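Local coordinates for protein UDP-glucose 6-dehydrogenase (Pyrobaculum islandicum, PDB 3VTF) that probably oxidises UDP-glucose to UDP-glucuronate with two molecules of NAD+, the step that supplies UDP-glucuronate in nucleotide-sugar biosynthesis, at residues A224-Y229 / L290-F295; H36-A41 / G77-S82; Q322-R327 / R360-R365. One frame throughout, in Å; residues are numbered along the deposited sequence.

Interaction 1 of 3, residues A224-Y229 / L290-F295; sequences AELVKY and LAFIRF. With UPG (uridine-5'-diphosphate-glucose), chain B.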
# COMPACT_ATOMS: atom_id res chain seq x y z
N ALA A 224 -11.88 10.77 -11.94
CA ALA A 224 -12.19 11.24 -10.57
C ALA A 224 -13.01 10.20 -9.78
O ALA A 224 -12.75 9.95 -8.59
CB ALA A 224 -12.93 12.54 -10.69
N GLU A 225 -14.03 9.54 -10.42
CA GLU A 225 -14.80 8.54 -9.70
C GLU A 225 -13.92 7.37 -9.32
O GLU A 225 -14.05 6.82 -8.20
CB GLU A 225 -16.01 8.04 -10.60
CG GLU A 225 -17.05 9.22 -10.73
CD GLU A 225 -18.05 9.00 -11.92
OE1 GLU A 225 -17.69 8.49 -13.00
OE2 GLU A 225 -19.25 9.31 -11.71
N LEU A 226 -13.07 6.94 -10.25
CA LEU A 226 -12.15 5.80 -9.94
C LEU A 226 -11.09 6.17 -8.85
O LEU A 226 -10.72 5.32 -7.96
CB LEU A 226 -11.43 5.36 -11.20
CG LEU A 226 -10.57 4.07 -11.06
CD1 LEU A 226 -11.46 2.99 -10.52
CD2 LEU A 226 -10.07 3.67 -12.42
N VAL A 227 -10.66 7.43 -8.82
CA VAL A 227 -9.71 7.86 -7.76
C VAL A 227 -10.27 7.61 -6.41
O VAL A 227 -9.58 7.17 -5.49
CB VAL A 227 -9.37 9.40 -7.88
CG1 VAL A 227 -8.61 9.88 -6.65
CG2 VAL A 227 -8.52 9.68 -9.12
N LYS A 228 -11.57 7.87 -6.22
CA LYS A 228 -12.15 7.69 -4.92
C LYS A 228 -12.14 6.22 -4.48
O LYS A 228 -11.84 5.89 -3.25
CB LYS A 228 -13.59 8.18 -4.95
CG LYS A 228 -14.38 8.01 -3.65
CD LYS A 228 -13.58 8.50 -2.44
CE LYS A 228 -14.44 8.41 -1.19
NZ LYS A 228 -13.57 8.61 0.01
N TYR A 229 -12.52 5.33 -5.40
CA TYR A 229 -12.52 3.87 -4.99
C TYR A 229 -11.06 3.37 -4.83
O TYR A 229 -10.73 2.62 -3.91
CB TYR A 229 -13.17 2.99 -6.11
CG TYR A 229 -14.69 2.99 -5.94
CD1 TYR A 229 -15.29 2.27 -4.91
CD2 TYR A 229 -15.51 3.85 -6.76
CE1 TYR A 229 -16.70 2.31 -4.71
CE2 TYR A 229 -16.91 3.94 -6.57
CZ TYR A 229 -17.50 3.14 -5.58
OH TYR A 229 -18.86 3.18 -5.43
N LEU A 290 -16.59 -3.66 -1.20
CA LEU A 290 -17.55 -4.61 -1.77
C LEU A 290 -18.12 -4.01 -3.10
O LEU A 290 -18.18 -4.68 -4.09
CB LEU A 290 -18.70 -4.82 -0.76
CG LEU A 290 -19.78 -5.87 -1.24
CD1 LEU A 290 -19.05 -7.12 -1.64
CD2 LEU A 290 -20.75 -6.13 -0.05
N ALA A 291 -18.51 -2.74 -3.10
CA ALA A 291 -18.99 -2.10 -4.38
C ALA A 291 -17.95 -2.17 -5.46
O ALA A 291 -18.25 -2.35 -6.68
CB ALA A 291 -19.50 -0.63 -4.13
N PHE A 292 -16.67 -1.96 -5.08
CA PHE A 292 -15.60 -2.01 -6.10
C PHE A 292 -15.45 -3.37 -6.68
O PHE A 292 -15.30 -3.56 -7.91
CB PHE A 292 -14.26 -1.54 -5.41
CG PHE A 292 -13.16 -1.29 -6.36
CD1 PHE A 292 -13.27 -0.28 -7.35
CD2 PHE A 292 -11.92 -1.94 -6.22
CE1 PHE A 292 -12.20 0.01 -8.22
CE2 PHE A 292 -10.86 -1.69 -7.11
CZ PHE A 292 -11.00 -0.67 -8.10
N ILE A 293 -15.54 -4.38 -5.80
CA ILE A 293 -15.43 -5.76 -6.29
C ILE A 293 -16.61 -6.05 -7.28
O ILE A 293 -16.39 -6.63 -8.34
CB ILE A 293 -15.53 -6.73 -5.07
CG1 ILE A 293 -14.22 -6.68 -4.25
CG2 ILE A 293 -15.68 -8.20 -5.54
CD1 ILE A 293 -14.38 -7.27 -2.80
N ARG A 294 -17.83 -5.71 -6.83
CA ARG A 294 -19.08 -6.01 -7.62
C ARG A 294 -19.05 -5.24 -8.95
O ARG A 294 -19.44 -5.76 -9.98
CB ARG A 294 -20.29 -5.61 -6.86
CG ARG A 294 -20.54 -6.53 -5.63
CD ARG A 294 -20.85 -7.98 -6.08
NE ARG A 294 -21.11 -8.76 -4.86
CZ ARG A 294 -20.32 -9.70 -4.40
NH1 ARG A 294 -19.22 -10.04 -5.04
NH2 ARG A 294 -20.64 -10.31 -3.26
N PHE A 295 -18.56 -4.00 -8.91
CA PHE A 295 -18.44 -3.21 -10.15
C PHE A 295 -17.45 -3.86 -11.10
O PHE A 295 -17.75 -4.03 -12.29
CB PHE A 295 -17.98 -1.74 -9.79
CG PHE A 295 -17.88 -0.84 -11.01
CD1 PHE A 295 -19.01 -0.53 -11.76
CD2 PHE A 295 -16.66 -0.37 -11.43
CE1 PHE A 295 -18.95 0.32 -12.88
CE2 PHE A 295 -16.56 0.44 -12.55
CZ PHE A 295 -17.71 0.81 -13.29
N1 UPG B . -8.49 1.40 10.90
C2 UPG B . -7.68 0.26 11.19
N3 UPG B . -6.36 0.38 11.13
C4 UPG B . -5.78 1.57 10.72
C5 UPG B . -6.56 2.73 10.39
C6 UPG B . -7.96 2.57 10.45
O2 UPG B . -8.20 -0.85 11.53
O4 UPG B . -4.51 1.62 10.63
C1C UPG B . -9.95 1.16 10.96
C2C UPG B . -10.60 2.19 11.87
O2C UPG B . -10.66 1.75 13.23
C3C UPG B . -12.02 2.30 11.27
C4C UPG B . -11.81 2.06 9.77
O4C UPG B . -10.48 1.52 9.66
O3C UPG B . -12.82 1.18 11.72
C5C UPG B . -11.89 3.35 8.92
O5C UPG B . -11.16 4.37 9.62
PA UPG B . -11.08 5.92 8.97
O1A UPG B . -10.32 5.89 7.60
O2A UPG B . -10.70 6.90 10.11
O3A UPG B . -12.66 6.22 8.88
PB UPG B . -13.57 6.99 7.75
O1B UPG B . -14.19 8.19 8.42
O2B UPG B . -14.47 5.77 7.43
O3B UPG B . -12.68 7.58 6.56
C1' UPG B . -12.54 6.86 5.30
C2' UPG B . -11.32 7.42 4.61
C3' UPG B . -11.65 8.85 4.13
C4' UPG B . -12.90 8.76 3.22
C5' UPG B . -14.11 8.28 4.11
C6' UPG B . -15.46 8.08 3.39
O2' UPG B . -10.38 7.46 5.76
O3' UPG B . -10.53 9.32 3.42
O4' UPG B . -13.20 10.11 2.78
O5' UPG B . -13.71 6.94 4.49
O6' UPG B . -15.23 7.71 2.01

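Interaction 2 of 3, residues H36-A41 / G77-S82; sequences HAVGFA and GRALSS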
# COMPACT_ATOMS: atom_id res chain seq x y z
N HIS A 36 -19.66 20.06 4.20
CA HIS A 36 -19.47 20.94 3.01
C HIS A 36 -20.34 22.17 3.07
O HIS A 36 -19.94 23.26 2.65
CB HIS A 36 -19.74 20.16 1.73
CG HIS A 36 -18.56 19.27 1.34
ND1 HIS A 36 -18.25 18.13 2.01
CD2 HIS A 36 -17.55 19.47 0.42
CE1 HIS A 36 -17.09 17.62 1.50
NE2 HIS A 36 -16.69 18.44 0.52
N ALA A 37 -21.56 21.98 3.52
CA ALA A 37 -22.49 23.15 3.58
C ALA A 37 -21.93 24.22 4.49
O ALA A 37 -21.90 25.41 4.14
CB ALA A 37 -23.87 22.68 4.03
N VAL A 38 -21.54 23.81 5.69
CA VAL A 38 -20.91 24.75 6.64
C VAL A 38 -19.58 25.32 6.17
O VAL A 38 -19.33 26.56 6.27
CB VAL A 38 -20.75 24.04 8.03
CG1 VAL A 38 -19.83 24.86 8.96
CG2 VAL A 38 -22.11 23.82 8.67
N GLY A 39 -18.74 24.46 5.63
CA GLY A 39 -17.43 24.89 5.17
C GLY A 39 -17.51 25.86 3.98
O GLY A 39 -16.70 26.80 3.92
N PHE A 40 -18.39 25.58 3.01
CA PHE A 40 -18.46 26.47 1.86
C PHE A 40 -18.96 27.84 2.36
O PHE A 40 -18.47 28.89 1.86
CB PHE A 40 -19.45 25.94 0.78
CG PHE A 40 -18.88 24.80 -0.07
CD1 PHE A 40 -17.61 24.87 -0.57
CD2 PHE A 40 -19.70 23.72 -0.46
CE1 PHE A 40 -17.11 23.86 -1.43
CE2 PHE A 40 -19.16 22.69 -1.24
CZ PHE A 40 -17.88 22.78 -1.72
N ALA A 41 -19.94 27.84 3.29
CA ALA A 41 -20.41 29.14 3.82
C ALA A 41 -19.26 29.89 4.50
O ALA A 41 -19.10 31.12 4.32
CB ALA A 41 -21.58 28.94 4.79
N GLY A 77 -22.49 27.34 14.00
CA GLY A 77 -23.02 28.59 14.61
C GLY A 77 -22.39 29.74 13.88
O GLY A 77 -23.10 30.67 13.53
N ARG A 78 -21.08 29.67 13.60
CA ARG A 78 -20.39 30.70 12.78
C ARG A 78 -20.97 30.83 11.36
O ARG A 78 -21.22 31.92 10.86
CB ARG A 78 -18.86 30.48 12.70
CG ARG A 78 -18.12 30.53 14.04
CD ARG A 78 -16.68 29.95 13.94
NE ARG A 78 -15.86 30.76 13.03
CZ ARG A 78 -15.10 31.80 13.41
NH1 ARG A 78 -15.03 32.17 14.68
NH2 ARG A 78 -14.40 32.51 12.50
N ALA A 79 -21.23 29.72 10.68
CA ALA A 79 -21.80 29.80 9.33
C ALA A 79 -23.21 30.41 9.31
O ALA A 79 -23.53 31.26 8.48
CB ALA A 79 -21.78 28.37 8.70
N LEU A 80 -24.01 30.04 10.30
CA LEU A 80 -25.36 30.61 10.49
C LEU A 80 -25.31 32.14 10.80
O LEU A 80 -25.95 32.92 10.14
CB LEU A 80 -26.12 29.86 11.60
CG LEU A 80 -26.57 28.40 11.33
CD1 LEU A 80 -27.05 27.72 12.61
CD2 LEU A 80 -27.69 28.31 10.26
N SER A 81 -24.49 32.53 11.77
CA SER A 81 -24.23 34.00 12.04
C SER A 81 -23.82 34.82 10.83
O SER A 81 -24.25 35.95 10.70
CB SER A 81 -23.18 34.25 13.13
OG SER A 81 -23.74 33.94 14.38
N SER A 82 -23.01 34.24 9.94
CA SER A 82 -22.61 34.99 8.76
C SER A 82 -23.82 35.40 7.91
O SER A 82 -23.67 36.20 7.04
CB SER A 82 -21.63 34.18 7.94
OG SER A 82 -22.32 33.16 7.24

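Interaction 3 of 3, residues Q322-R327 / R360-R365; sequences QLLEER and RLLLER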
# COMPACT_ATOMS: atom_id res chain seq x y z
N GLN A 322 -12.47 -16.46 18.59
CA GLN A 322 -11.86 -17.76 18.72
C GLN A 322 -10.72 -17.77 19.76
O GLN A 322 -10.58 -18.76 20.56
CB GLN A 322 -11.33 -18.28 17.38
CG GLN A 322 -12.42 -18.56 16.35
CD GLN A 322 -11.83 -18.90 14.98
OE1 GLN A 322 -10.62 -19.19 14.87
NE2 GLN A 322 -12.67 -18.85 13.93
N LEU A 323 -9.90 -16.71 19.77
CA LEU A 323 -8.84 -16.62 20.78
C LEU A 323 -9.44 -16.58 22.19
O LEU A 323 -8.92 -17.26 23.09
CB LEU A 323 -7.99 -15.34 20.57
CG LEU A 323 -7.13 -15.30 19.30
CD1 LEU A 323 -6.58 -13.92 19.06
CD2 LEU A 323 -6.02 -16.39 19.41
N LEU A 324 -10.48 -15.76 22.39
CA LEU A 324 -11.05 -15.62 23.73
C LEU A 324 -11.60 -17.02 24.21
O LEU A 324 -11.37 -17.48 25.36
CB LEU A 324 -12.17 -14.54 23.76
CG LEU A 324 -12.59 -14.30 25.24
CD1 LEU A 324 -11.44 -13.83 26.15
CD2 LEU A 324 -13.78 -13.38 25.28
N GLU A 325 -12.36 -17.65 23.32
CA GLU A 325 -12.96 -18.96 23.50
C GLU A 325 -11.93 -20.06 23.84
O GLU A 325 -12.09 -20.81 24.80
CB GLU A 325 -13.70 -19.34 22.23
CG GLU A 325 -14.39 -20.69 22.25
CD GLU A 325 -15.14 -20.89 20.94
OE1 GLU A 325 -16.37 -20.70 20.88
OE2 GLU A 325 -14.45 -21.12 19.93
N GLU A 326 -10.82 -20.09 23.13
CA GLU A 326 -9.70 -20.97 23.45
C GLU A 326 -9.07 -20.69 24.83
O GLU A 326 -8.72 -21.63 25.58
CB GLU A 326 -8.60 -20.84 22.40
CG GLU A 326 -7.38 -21.69 22.71
CD GLU A 326 -6.74 -22.19 21.43
OE1 GLU A 326 -7.41 -22.13 20.37
OE2 GLU A 326 -5.56 -22.63 21.46
N ARG A 327 -8.85 -19.41 25.14
CA ARG A 327 -8.27 -19.10 26.42
C ARG A 327 -9.22 -19.36 27.60
O ARG A 327 -8.77 -19.69 28.69
CB ARG A 327 -7.61 -17.70 26.49
CG ARG A 327 -6.61 -17.41 25.40
CD ARG A 327 -5.60 -18.54 25.19
NE ARG A 327 -4.70 -18.63 26.31
CZ ARG A 327 -3.38 -18.53 26.24
NH1 ARG A 327 -2.75 -18.40 25.07
NH2 ARG A 327 -2.69 -18.62 27.37
N ARG A 360 -22.02 -9.52 18.88
CA ARG A 360 -22.92 -10.52 18.25
C ARG A 360 -22.31 -11.89 18.19
O ARG A 360 -22.94 -12.91 18.58
CB ARG A 360 -23.29 -10.11 16.84
CG ARG A 360 -24.19 -8.90 16.74
CD ARG A 360 -24.70 -8.85 15.28
NE ARG A 360 -25.37 -7.58 14.97
CZ ARG A 360 -24.82 -6.59 14.25
NH1 ARG A 360 -23.58 -6.69 13.74
NH2 ARG A 360 -25.48 -5.47 14.06
N LEU A 361 -21.06 -11.96 17.77
CA LEU A 361 -20.42 -13.29 17.80
C LEU A 361 -20.39 -13.89 19.21
O LEU A 361 -20.50 -15.11 19.40
CB LEU A 361 -18.96 -13.29 17.21
CG LEU A 361 -18.91 -12.88 15.71
CD1 LEU A 361 -17.49 -12.41 15.25
CD2 LEU A 361 -19.39 -14.04 14.85
N LEU A 362 -20.09 -13.06 20.19
CA LEU A 362 -20.06 -13.57 21.57
C LEU A 362 -21.47 -14.09 21.95
O LEU A 362 -21.59 -15.15 22.58
CB LEU A 362 -19.59 -12.46 22.50
CG LEU A 362 -18.06 -12.08 22.36
CD1 LEU A 362 -17.89 -10.92 23.30
CD2 LEU A 362 -17.14 -13.26 22.70
N LEU A 363 -22.50 -13.30 21.65
CA LEU A 363 -23.90 -13.66 21.94
C LEU A 363 -24.28 -14.97 21.32
O LEU A 363 -24.74 -15.85 22.02
CB LEU A 363 -24.86 -12.59 21.50
CG LEU A 363 -24.87 -11.34 22.34
CD1 LEU A 363 -25.71 -10.28 21.63
CD2 LEU A 363 -25.32 -11.59 23.79
N GLU A 364 -24.04 -15.10 20.04
CA GLU A 364 -24.24 -16.34 19.31
C GLU A 364 -23.48 -17.53 19.93
O GLU A 364 -23.80 -18.70 19.72
CB GLU A 364 -23.85 -16.01 17.86
CG GLU A 364 -23.93 -17.08 16.79
CD GLU A 364 -23.54 -16.53 15.41
OE1 GLU A 364 -22.33 -16.26 15.17
OE2 GLU A 364 -24.42 -16.35 14.53
N ARG A 365 -22.46 -17.27 20.75
CA ARG A 365 -21.81 -18.39 21.45
C ARG A 365 -22.25 -18.57 22.92
O ARG A 365 -21.57 -19.25 23.69
CB ARG A 365 -20.27 -18.36 21.30
CG ARG A 365 -19.79 -18.89 19.94
CD ARG A 365 -18.48 -18.21 19.57
NE ARG A 365 -18.39 -17.93 18.13
CZ ARG A 365 -17.40 -18.33 17.32
NH1 ARG A 365 -16.34 -19.05 17.78
NH2 ARG A 365 -17.47 -17.99 16.03
O HOH W 1 -15.91 -18.32 14.08

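Interaction 1 of 3, residues A224-Y229 / L290-F295
In the helical central domain of this UDP-glucose dehydrogenase, Y229 and F292 bring the long helix 221-251 against helix 285-298, the two short segments running at 126° to each other. With axes 11.5 Å apart, there is room between the backbones for two flat aromatic rings and a branched leucine, side chains long enough to span that distance. The rings lie almost parallel, at 13°, but are slid so far past each other that they barely overlap, with centroids 5.9 Å apart. The closest touch is made by CB of Y229, which lies 3.5 Å from CD1 of F292. L226, one turn earlier on the same helix, meets the ring edge: its CD1 lies 3.8 Å from CE1 of F292. F292 has CG anti to its own backbone N (chi1 -169°), which swings the ring toward helix 221-251 and these two partners. At the far end of Y229, the small methyl of A291 leaves room for the phenol, whose OH stays 4.1 Å from CB of A291. L248 of the second subunit also packs on F292. Y229 in turn lies against T145, a predicted NAD+ site residue. K228, next to Y229, faces the substrate pocket instead. Its flexible, charged chain suits this reach: NZ is held by O of E175 and OD1 of N232, and donates a 2.8 Å hydrogen bond to O6' of UDP-glucose.

Interaction 2 of 3, residues H36-A41 / G77-S82
V38 and A41 of helix 31-43 both meet a single side chain of the 77-82 segment, the methyl of A79. The segment belongs to the later part of helix 72-81. G77 contributes its carbonyl, which accepts a hydrogen bond from the backbone N of S81, 2.9 Å away, and a weak one from the hydroxyl of S81. A79 comes next on the inner side, its CB aimed at the other helix. The methyl sits 4.0 Å from CB of A41 and equally far from CG1 of V38, the branch that lies anti to the backbone N (chi1 168°). It also rests 3.9 Å from O of V38, so it touches main chain as well as side chains. Alanine suits both A41 and A79, because with their CA atoms only 5.7 Å apart a methyl is enough to fill the distance. L80 points away and packs on F87. S82 then turns back: its OG donates a short 2.6 Å hydrogen bond to O of A79, 22° out of the carbonyl plane, and is also hydrogen-bonded to the backbone N of R84. V38, A41 and A79 all lean on L85 of strand 85-87, outermost at that end of the sheet. Helix 31-43, packed on strand 46-50, meets here the helix leading into that edge strand; it is the characteristic first helix of a Rossmann-type domain, consistent with the family's NAD-binding role.

Interaction 3 of 3, residues Q322-R327 / R360-R365
L324 and L362 form the packed side of a helix pair on the sheet of the UDP-binding alpha/beta domain, whereas E325 and R365 form its looser, polar side. Helix 354-364 is the crossover of a beta-alpha-beta unit, between the adjacent parallel strands 335-339 and 368-372, and the end of helix 304-328 packs beside it on the same sheet. Both leucines rest on V336 of that sheet, and L324 also touches V422 and V424. Their branches meet through CD2 of L324 and CD2 of L362, 4.2 Å apart; buried apolar residues suit the position between helix and sheet. Toward solvent the helices are bridged by longer side chains, since the nearest CA atoms, those of E325 and R365, are 9.1 Å apart. E325 sends its carboxylate out on an extended chain, with CG anti to the backbone N (chi1 -180°). R365, just past its helix, bends at chi3 and crosses the E325 side chain at about a right angle. The carboxylate comes to the guanidinium edge, the two planes 32° apart, and NH1 of R365 lies 3.5 Å from both OE1 and OE2 of E325, a long salt bridge without a hydrogen bond. With an alanine here in place of E325, the guanidinium of R365 would probably be left without its carboxylate mate and freer to turn. Q322 donates a hydrogen bond from NE2 to a water 3.3 Å away, which also lies near NH2 of R365, though doubtfully close. The aliphatic part of the arginine takes part too, its CD lying 3.5 Å from OE1 of E325.

In the fold
The three contacts sample three parts of the subunit: interaction 2 the NAD-binding domain, interaction 1 the central helices, and interaction 3 the place where the end of helix 304-328 packs on the sheet of the UDP-binding domain. Interactions 2 and 3 lie on opposite sides of the chain's centre, about 47 Å apart between their centres. Interaction 1 is about 31 Å from interaction 2 and 34 Å from interaction 3, centre to centre, and none touches another. Helix 285-298 of interaction 1 is followed by helix 304-328, which carries segment 322-327. UDP-glucose is held by K228 of interaction 1, L177, Y273 and K344 among others, whereas interaction 3 lies away from the known sites.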